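Local structure of large adhesion protein (Lap) involved in biofilm formation (Marinobacter hydrocarbonoclasticus, 6XI3) at residues L321-D326 with V391-Q396; A345-V350 with I365-A370; I354-G359 with S383-D388. The protein is a bacterial RTX adhesin involved in biofilm formation, whose tandem calcium-binding Ig-like repeats probably form an extender that projects the adhesive end toward its target. All blocks are in the same frame, centred on the assembly; numbering follows the deposited sequence.

Followed from the N terminus, the last repeat begins with strand 320-329, whose residues 321-326 pack against 391-396 in contact 1, closing the widest loop of the three. Contacts 2 and 3 both lie nested inside that loop. Residues 345-350 lead into strand 349-356 and meet 365-370, so contact 2 ties the open end of the hairpin with strand 361-367; residues 354-359, at the far end of the same strand, meet 383-388 in contact 3. These two loops cross, because their segments alternate along the chain. Contact 1 joins the three-stranded sheet to the four-stranded one. Contacts 2 and 3, whose centres lie about 26 Å apart, tie that four-stranded sheet at different places, contact 3 at its metal-binding end.

Contact 1. Residues L321-D326 with V391-Q396; sequences LTVSLD and VEASAQ
L321 and V323 face V391, A393 and A395, with L325 at the margin, across the space between two strands that share no hydrogen bond, a clear example of how strands of facing sheets pack through side chains. The segment axes approach to 7.3 Å and run nearly antiparallel, 152° apart. Packing is closest at the L321 end. With CG anti to the backbone N (chi1 -179°), L321 extends toward the opposite strand and splits its two methyls between neighbouring partners: CD1 lies 3.7 Å from A395 CB, while CD2 rests beside A393, 3.7 Å from its carbonyl O and slightly farther from its CB. A393 is therefore shared, since the same methyl also meets V323 CB at 3.8 Å. The small alanine methyls let the leucine branches come close to the opposing backbone. V323 turns CG2 toward V391 and touches its CG1 at 3.9 Å, the two valines slanting across one another.

Beyond this pair the contact thins. L325 is partly exposed, and its CD2 comes only to 4.4 Å from V391 CG2, although V335 and L337 of strand 334-342 also pack against the leucine. The outer face of strand 321-326 is polar instead: T322 and S324 turn away from the interface, and S324 OG donates a 2.7 Å hydrogen bond to D326 OD1, while D326 OD2 is bonded to S338 OG. On the other strand E392 likewise points outward, against strand 402-411. Y374 packs on L321, V323 and A393, and D405 OD2 of strand 402-411 bonds V323 N, a polar tie between the sheets. Apolar residues inside and polar ones outside, on strands of two different sheets, make this the hydrophobic core of an Ig-like beta-sandwich.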
loop_
_atom_site.group_PDB
_atom_site.type_symbol
_atom_site.label_atom_id
_atom_site.label_comp_id
_atom_site.label_asym_id
_atom_site.label_seq_id
_atom_site.Cartn_x
_atom_site.Cartn_y
_atom_site.Cartn_z
ATOM N N LEU A 321 21.499 8.763 48.196
ATOM C CA LEU A 321 22.356 7.867 48.997
ATOM C C LEU A 321 22.491 8.477 50.397
ATOM O O LEU A 321 22.743 9.708 50.495
ATOM C CB LEU A 321 23.708 7.714 48.289
ATOM C CG LEU A 321 24.667 6.776 49.015
ATOM C CD1 LEU A 321 25.533 5.979 48.060
ATOM C CD2 LEU A 321 25.499 7.551 50.023
ATOM N N THR A 322 22.317 7.654 51.431
ATOM C CA THR A 322 22.718 7.989 52.827
ATOM C C THR A 322 23.882 7.104 53.271
ATOM O O THR A 322 23.961 5.955 52.830
ATOM C CB THR A 322 21.584 7.767 53.835
ATOM O OG1 THR A 322 21.338 6.363 53.948
ATOM C CG2 THR A 322 20.318 8.510 53.468
ATOM N N VAL A 323 24.707 7.590 54.192
ATOM C CA VAL A 323 25.690 6.726 54.896
ATOM C C VAL A 323 25.578 7.035 56.389
ATOM O O VAL A 323 25.229 8.181 56.739
ATOM C CB VAL A 323 27.115 6.939 54.363
ATOM C CG1 VAL A 323 27.642 8.315 54.713
ATOM C CG2 VAL A 323 28.058 5.860 54.869
ATOM N N SER A 324 25.850 6.027 57.216
ATOM C CA SER A 324 25.844 6.115 58.692
ATOM C C SER A 324 27.120 5.472 59.236
ATOM O O SER A 324 27.513 4.383 58.770
ATOM C CB SER A 324 24.601 5.496 59.277
ATOM O OG SER A 324 24.740 5.372 60.687
ATOM N N LEU A 325 27.777 6.157 60.170
ATOM C CA LEU A 325 28.867 5.545 60.954
ATOM C C LEU A 325 28.215 4.915 62.186
ATOM O O LEU A 325 27.861 5.657 63.120
ATOM C CB LEU A 325 29.898 6.613 61.299
ATOM C CG LEU A 325 31.060 6.154 62.165
ATOM C CD1 LEU A 325 31.773 4.954 61.560
ATOM C CD2 LEU A 325 32.033 7.312 62.357
ATOM N N ASP A 326 28.048 3.594 62.134
ATOM C CA ASP A 326 27.309 2.793 63.144
ATOM C C ASP A 326 28.173 2.543 64.383
ATOM O O ASP A 326 27.646 2.689 65.474
ATOM C CB ASP A 326 26.814 1.499 62.526
ATOM C CG ASP A 326 25.837 1.775 61.390
ATOM O OD1 ASP A 326 25.145 2.825 61.427
ATOM O OD2 ASP A 326 25.814 0.985 60.478
ATOM N N VAL A 391 33.416 10.157 57.106
ATOM C CA VAL A 391 33.069 9.036 56.201
ATOM C C VAL A 391 32.366 9.671 54.999
ATOM O O VAL A 391 31.442 10.466 55.232
ATOM C CB VAL A 391 32.167 8.019 56.908
ATOM C CG1 VAL A 391 31.612 6.973 55.938
ATOM C CG2 VAL A 391 32.893 7.342 58.072
ATOM N N GLU A 392 32.810 9.361 53.781
ATOM C CA GLU A 392 32.138 9.792 52.528
ATOM C C GLU A 392 31.755 8.524 51.748
ATOM O O GLU A 392 32.592 7.632 51.594
ATOM C CB GLU A 392 33.044 10.758 51.764
ATOM C CG GLU A 392 32.539 11.131 50.375
ATOM C CD GLU A 392 31.464 12.210 50.344
ATOM O OE1 GLU A 392 31.081 12.710 51.430
ATOM O OE2 GLU A 392 31.010 12.555 49.231
ATOM N N ALA A 393 30.512 8.442 51.290
ATOM C CA ALA A 393 30.058 7.348 50.408
ATOM C C ALA A 393 29.500 7.930 49.110
ATOM O O ALA A 393 28.808 8.966 49.166
ATOM C CB ALA A 393 29.050 6.514 51.145
ATOM N N SER A 394 29.769 7.251 47.992
ATOM C CA SER A 394 29.335 7.649 46.631
ATOM C C SER A 394 28.887 6.441 45.804
ATOM O O SER A 394 29.512 5.360 45.872
ATOM C CB SER A 394 30.412 8.377 45.913
ATOM O OG SER A 394 29.829 9.076 44.817
ATOM N N ALA A 395 27.839 6.633 45.013
ATOM C CA ALA A 395 27.376 5.626 44.047
ATOM C C ALA A 395 26.723 6.341 42.862
ATOM O O ALA A 395 26.238 7.470 43.037
ATOM C CB ALA A 395 26.441 4.641 44.709
ATOM N N GLN A 396 26.695 5.672 41.708
ATOM C CA GLN A 396 26.067 6.183 40.457
ATOM C C GLN A 396 24.593 5.748 40.392
ATOM O O GLN A 396 24.298 4.522 40.421
ATOM C CB GLN A 396 26.896 5.704 39.267
ATOM C CG GLN A 396 28.334 6.216 39.313
ATOM C CD GLN A 396 28.401 7.711 39.097
ATOM O OE1 GLN A 396 27.899 8.227 38.097
ATOM N NE2 GLN A 396 29.005 8.414 40.045
#

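Contact 2. Residues A345-V350 with I365-A370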
loop_
_atom_site.group_PDB
_atom_site.type_symbol
_atom_site.label_atom_id
_atom_site.label_comp_id
_atom_site.label_asym_id
_atom_site.label_seq_id
_atom_site.Cartn_x
_atom_site.Cartn_y
_atom_site.Cartn_z
ATOM N N ALA A 345 20.826 0.912 40.933
ATOM C CA ALA A 345 20.597 -0.482 40.504
ATOM C C ALA A 345 21.259 -1.382 41.540
ATOM O O ALA A 345 22.392 -1.131 41.951
ATOM C CB ALA A 345 21.156 -0.728 39.116
ATOM N N PRO A 346 20.563 -2.418 42.029
ATOM C CA PRO A 346 21.200 -3.429 42.864
ATOM C C PRO A 346 22.427 -4.018 42.158
ATOM O O PRO A 346 22.450 -4.077 40.933
ATOM C CB PRO A 346 20.092 -4.455 43.058
ATOM C CG PRO A 346 18.837 -3.625 42.978
ATOM C CD PRO A 346 19.127 -2.689 41.824
ATOM N N ASN A 347 23.454 -4.309 42.950
ATOM C CA ASN A 347 24.772 -4.835 42.520
ATOM C C ASN A 347 25.709 -3.738 42.011
ATOM O O ASN A 347 26.872 -4.107 41.724
ATOM C CB ASN A 347 24.614 -5.994 41.534
ATOM C CG ASN A 347 23.860 -7.127 42.183
ATOM O OD1 ASN A 347 24.074 -7.402 43.351
ATOM N ND2 ASN A 347 22.967 -7.767 41.451
ATOM N N SER A 348 25.300 -2.463 42.009
ATOM C CA SER A 348 26.212 -1.303 41.859
ATOM C C SER A 348 27.232 -1.263 43.003
ATOM O O SER A 348 26.917 -1.718 44.108
ATOM C CB SER A 348 25.472 -0.015 41.799
ATOM O OG SER A 348 24.530 -0.039 40.749
ATOM N N GLN A 349 28.396 -0.702 42.729
ATOM C CA GLN A 349 29.452 -0.466 43.737
ATOM C C GLN A 349 29.122 0.813 44.504
ATOM O O GLN A 349 28.584 1.739 43.888
ATOM C CB GLN A 349 30.805 -0.336 43.050
ATOM C CG GLN A 349 31.167 -1.582 42.267
ATOM C CD GLN A 349 32.586 -1.547 41.753
ATOM O OE1 GLN A 349 33.150 -2.580 41.398
ATOM N NE2 GLN A 349 33.175 -0.365 41.752
ATOM N N VAL A 350 29.386 0.814 45.810
ATOM C CA VAL A 350 29.413 2.021 46.652
ATOM C C VAL A 350 30.870 2.250 47.011
ATOM O O VAL A 350 31.422 1.340 47.645
ATOM C CB VAL A 350 28.620 1.858 47.961
ATOM C CG1 VAL A 350 28.599 3.192 48.686
ATOM C CG2 VAL A 350 27.217 1.300 47.738
ATOM N N ILE A 365 35.075 -0.461 49.242
ATOM C CA ILE A 365 34.056 -0.653 48.179
ATOM C C ILE A 365 33.158 -1.808 48.612
ATOM O O ILE A 365 33.667 -2.855 49.088
ATOM C CB ILE A 365 34.685 -0.922 46.791
ATOM C CG1 ILE A 365 35.845 0.022 46.449
ATOM C CG2 ILE A 365 33.621 -0.844 45.730
ATOM C CD1 ILE A 365 36.457 -0.208 45.047
ATOM N N THR A 366 31.855 -1.621 48.484
ATOM C CA THR A 366 30.893 -2.703 48.761
ATOM C C THR A 366 29.805 -2.618 47.700
ATOM O O THR A 366 29.929 -1.795 46.767
ATOM C CB THR A 366 30.375 -2.653 50.204
ATOM O OG1 THR A 366 29.734 -3.900 50.523
ATOM C CG2 THR A 366 29.463 -1.465 50.410
ATOM N N THR A 367 28.823 -3.485 47.837
ATOM C CA THR A 367 27.761 -3.714 46.844
ATOM C C THR A 367 26.390 -3.292 47.399
ATOM O O THR A 367 26.051 -3.650 48.530
ATOM C CB THR A 367 27.805 -5.169 46.386
ATOM O OG1 THR A 367 29.080 -5.320 45.745
ATOM C CG2 THR A 367 26.691 -5.524 45.427
ATOM N N VAL A 368 25.627 -2.578 46.578
ATOM C CA VAL A 368 24.216 -2.220 46.871
ATOM C C VAL A 368 23.346 -3.494 46.849
ATOM O O VAL A 368 23.346 -4.171 45.822
ATOM C CB VAL A 368 23.713 -1.137 45.909
ATOM C CG1 VAL A 368 22.265 -0.775 46.212
ATOM C CG2 VAL A 368 24.577 0.117 45.953
ATOM N N GLY A 369 22.535 -3.731 47.896
ATOM C CA GLY A 369 21.667 -4.920 47.998
ATOM C C GLY A 369 20.424 -4.794 47.121
ATOM O O GLY A 369 20.196 -3.730 46.532
ATOM N N ALA A 370 19.629 -5.852 47.045
ATOM C CA ALA A 370 18.302 -5.833 46.384
ATOM C C ALA A 370 17.444 -4.671 46.908
ATOM O O ALA A 370 16.773 -4.033 46.085
ATOM C CB ALA A 370 17.599 -7.150 46.568
HETATM O O HOH W 1 29.280 -4.442 43.086
#
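V350 and V368 meet through their CG2 methyls at 3.4 Å, tighter than usual van der Waals contact, with the two side chains at about a right angle. In both valines CG1 is anti to the backbone N, which leaves CG2 to do the touching. On the other face of the hairpin T367 CG2 packs 3.6 Å from N347 CA, and Q349 CB lies against I365 CG2.

Between the two segments runs the backbone ladder. V350 and T366 form an antiparallel hydrogen-bonded pair, Q349 and T367 a non-hydrogen-bonded one. Past the regular strands the ladder continues: V368 N donates to S348 O at 2.9 Å, almost straight at 176°, and N347 N to V368 O.

Farther out, Y374 packs on V350 and T366, and a type II turn from A345 to S348 sets the approach of 345-350. A345 O accepts from both S348 N and S348 OG, the hydroxyl at 2.7 Å, and both donors come from the same face of the carbonyl plane. A water links N347 O to T367 OG1 on the exposed side. Four backbone bonds thus carry this hairpin end, supplemented by S348 OG and the water, with the valine contact on the buried side.

Contact 3. Residues I354-G359 with S383-D388. With NA (sodium ion), chain H; CA (calcium ion), chain C.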
loop_
_atom_site.group_PDB
_atom_site.type_symbol
_atom_site.label_atom_id
_atom_site.label_comp_id
_atom_site.label_asym_id
_atom_site.label_seq_id
_atom_site.Cartn_x
_atom_site.Cartn_y
_atom_site.Cartn_z
ATOM N N ILE A 354 37.181 7.063 54.414
ATOM C CA ILE A 354 37.225 7.531 55.823
ATOM C C ILE A 354 38.502 8.365 55.918
ATOM O O ILE A 354 39.556 7.798 55.631
ATOM C CB ILE A 354 37.231 6.339 56.789
ATOM C CG1 ILE A 354 36.044 5.408 56.515
ATOM C CG2 ILE A 354 37.245 6.806 58.232
ATOM C CD1 ILE A 354 36.397 3.970 56.737
ATOM N N THR A 355 38.361 9.657 56.199
ATOM C CA THR A 355 39.467 10.623 56.317
ATOM C C THR A 355 39.625 10.991 57.796
ATOM O O THR A 355 38.637 11.313 58.433
ATOM C CB THR A 355 39.200 11.814 55.393
ATOM O OG1 THR A 355 38.918 11.204 54.128
ATOM C CG2 THR A 355 40.355 12.802 55.331
ATOM N N ASP A 356 40.847 10.937 58.305
ATOM C CA ASP A 356 41.168 11.367 59.688
ATOM C C ASP A 356 41.559 12.859 59.694
ATOM O O ASP A 356 41.512 13.499 58.627
ATOM C CB ASP A 356 42.229 10.421 60.238
ATOM C CG ASP A 356 43.624 10.642 59.698
ATOM O OD1 ASP A 356 43.833 11.646 58.947
ATOM O OD2 ASP A 356 44.500 9.833 60.064
ATOM N N SER A 357 41.920 13.400 60.862
ATOM C CA SER A 357 42.079 14.857 61.107
ATOM C C SER A 357 43.384 15.374 60.486
ATOM O O SER A 357 43.559 16.605 60.471
ATOM C CB SER A 357 42.019 15.200 62.582
ATOM O OG SER A 357 42.864 14.345 63.329
ATOM N N THR A 358 44.272 14.503 60.006
ATOM C CA THR A 358 45.551 14.934 59.376
ATOM C C THR A 358 45.553 14.601 57.877
ATOM O O THR A 358 46.612 14.765 57.251
ATOM C CB THR A 358 46.757 14.390 60.154
ATOM O OG1 THR A 358 46.990 13.015 59.843
ATOM C CG2 THR A 358 46.587 14.535 61.654
ATOM N N GLY A 359 44.422 14.159 57.311
ATOM C CA GLY A 359 44.281 13.869 55.866
ATOM C C GLY A 359 44.621 12.438 55.442
ATOM O O GLY A 359 44.598 12.203 54.240
ATOM N N SER A 383 45.389 2.678 60.350
ATOM C CA SER A 383 46.275 3.664 59.677
ATOM C C SER A 383 45.844 5.102 59.984
ATOM O O SER A 383 46.593 6.010 59.611
ATOM C CB SER A 383 46.323 3.440 58.167
ATOM O OG SER A 383 45.075 3.760 57.565
ATOM N N LEU A 384 44.668 5.334 60.576
ATOM C CA LEU A 384 44.194 6.713 60.872
ATOM C C LEU A 384 44.660 7.108 62.274
ATOM O O LEU A 384 44.945 6.205 63.071
ATOM C CB LEU A 384 42.671 6.763 60.762
ATOM C CG LEU A 384 42.114 6.335 59.400
ATOM C CD1 LEU A 384 40.614 6.611 59.287
ATOM C CD2 LEU A 384 42.866 7.041 58.276
ATOM N N VAL A 385 44.622 8.399 62.585
ATOM C CA VAL A 385 45.086 8.932 63.898
ATOM C C VAL A 385 43.870 9.422 64.683
ATOM O O VAL A 385 42.828 9.754 64.073
ATOM C CB VAL A 385 46.153 10.031 63.750
ATOM C CG1 VAL A 385 47.369 9.516 63.006
ATOM C CG2 VAL A 385 45.607 11.299 63.109
ATOM N N ASP A 386 44.018 9.494 66.001
ATOM C CA ASP A 386 42.928 9.959 66.890
ATOM C C ASP A 386 42.465 11.351 66.471
ATOM O O ASP A 386 43.284 12.131 65.965
ATOM C CB ASP A 386 43.376 9.897 68.347
ATOM C CG ASP A 386 43.392 8.476 68.875
ATOM O OD1 ASP A 386 43.132 7.503 68.081
ATOM O OD2 ASP A 386 43.619 8.358 70.074
ATOM N N GLY A 387 41.187 11.619 66.716
ATOM C CA GLY A 387 40.493 12.878 66.430
ATOM C C GLY A 387 39.326 12.622 65.487
ATOM O O GLY A 387 38.867 11.454 65.405
ATOM N N ASP A 388 38.891 13.657 64.769
ATOM C CA ASP A 388 37.685 13.611 63.909
ATOM C C ASP A 388 37.879 12.538 62.834
ATOM O O ASP A 388 39.027 12.310 62.378
ATOM C CB ASP A 388 37.366 14.979 63.291
ATOM C CG ASP A 388 36.729 15.961 64.268
ATOM O OD1 ASP A 388 36.261 15.509 65.355
ATOM O OD2 ASP A 388 36.694 17.177 63.942
HETATM NA NA NA H . 41.616 11.941 63.355
HETATM CA CA CA C . 43.249 9.444 72.242
HETATM O O HOH W 2 42.164 11.280 71.382
#
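The backbone directions of 354-358 and 383-388 lie 84° apart, with a type I turn from D356 to G359, and D356 is nearest L384, S357 nearest D388. On the buried side, I354 CG2 meets L384 CD1 at 3.5 Å, the two side chains crossing at about a right angle. L384 then continues along D356, its CB 3.7 Å from the aspartate CB.

The carboxylate of D356 serves both segments. Chi1 of 75° sets CG between the backbone N and the carbonyl carbon, and OD2 accepts from V385 N at 2.9 Å, on its anti side and 25° out of the carboxylate plane. OD1 turns back to its own turn, taking T358 N from above the plane in an Asx turn and also bonding N360 N. At the rim, T358 CG2 and V385 CG2 meet tip to tip.

A sodium ion bridges 354-359 and 383-388 through S357 OG at 2.7 Å, V385 O at 2.6 Å and D388 O at 2.8 Å. Beside it G387 adopts backbone angles that by themselves call for glycine. D386 points away from 354-359: its OD2 binds a calcium ion at 2.5 Å, together with D412 OD1, T414 O and a water, while OD1 accepts from A413 N. Neutral oxygens thus hold sodium between the segments, whereas on the outward side calcium probably offsets the charge of its aspartates, consistent with the role of calcium in extending RTX adhesins.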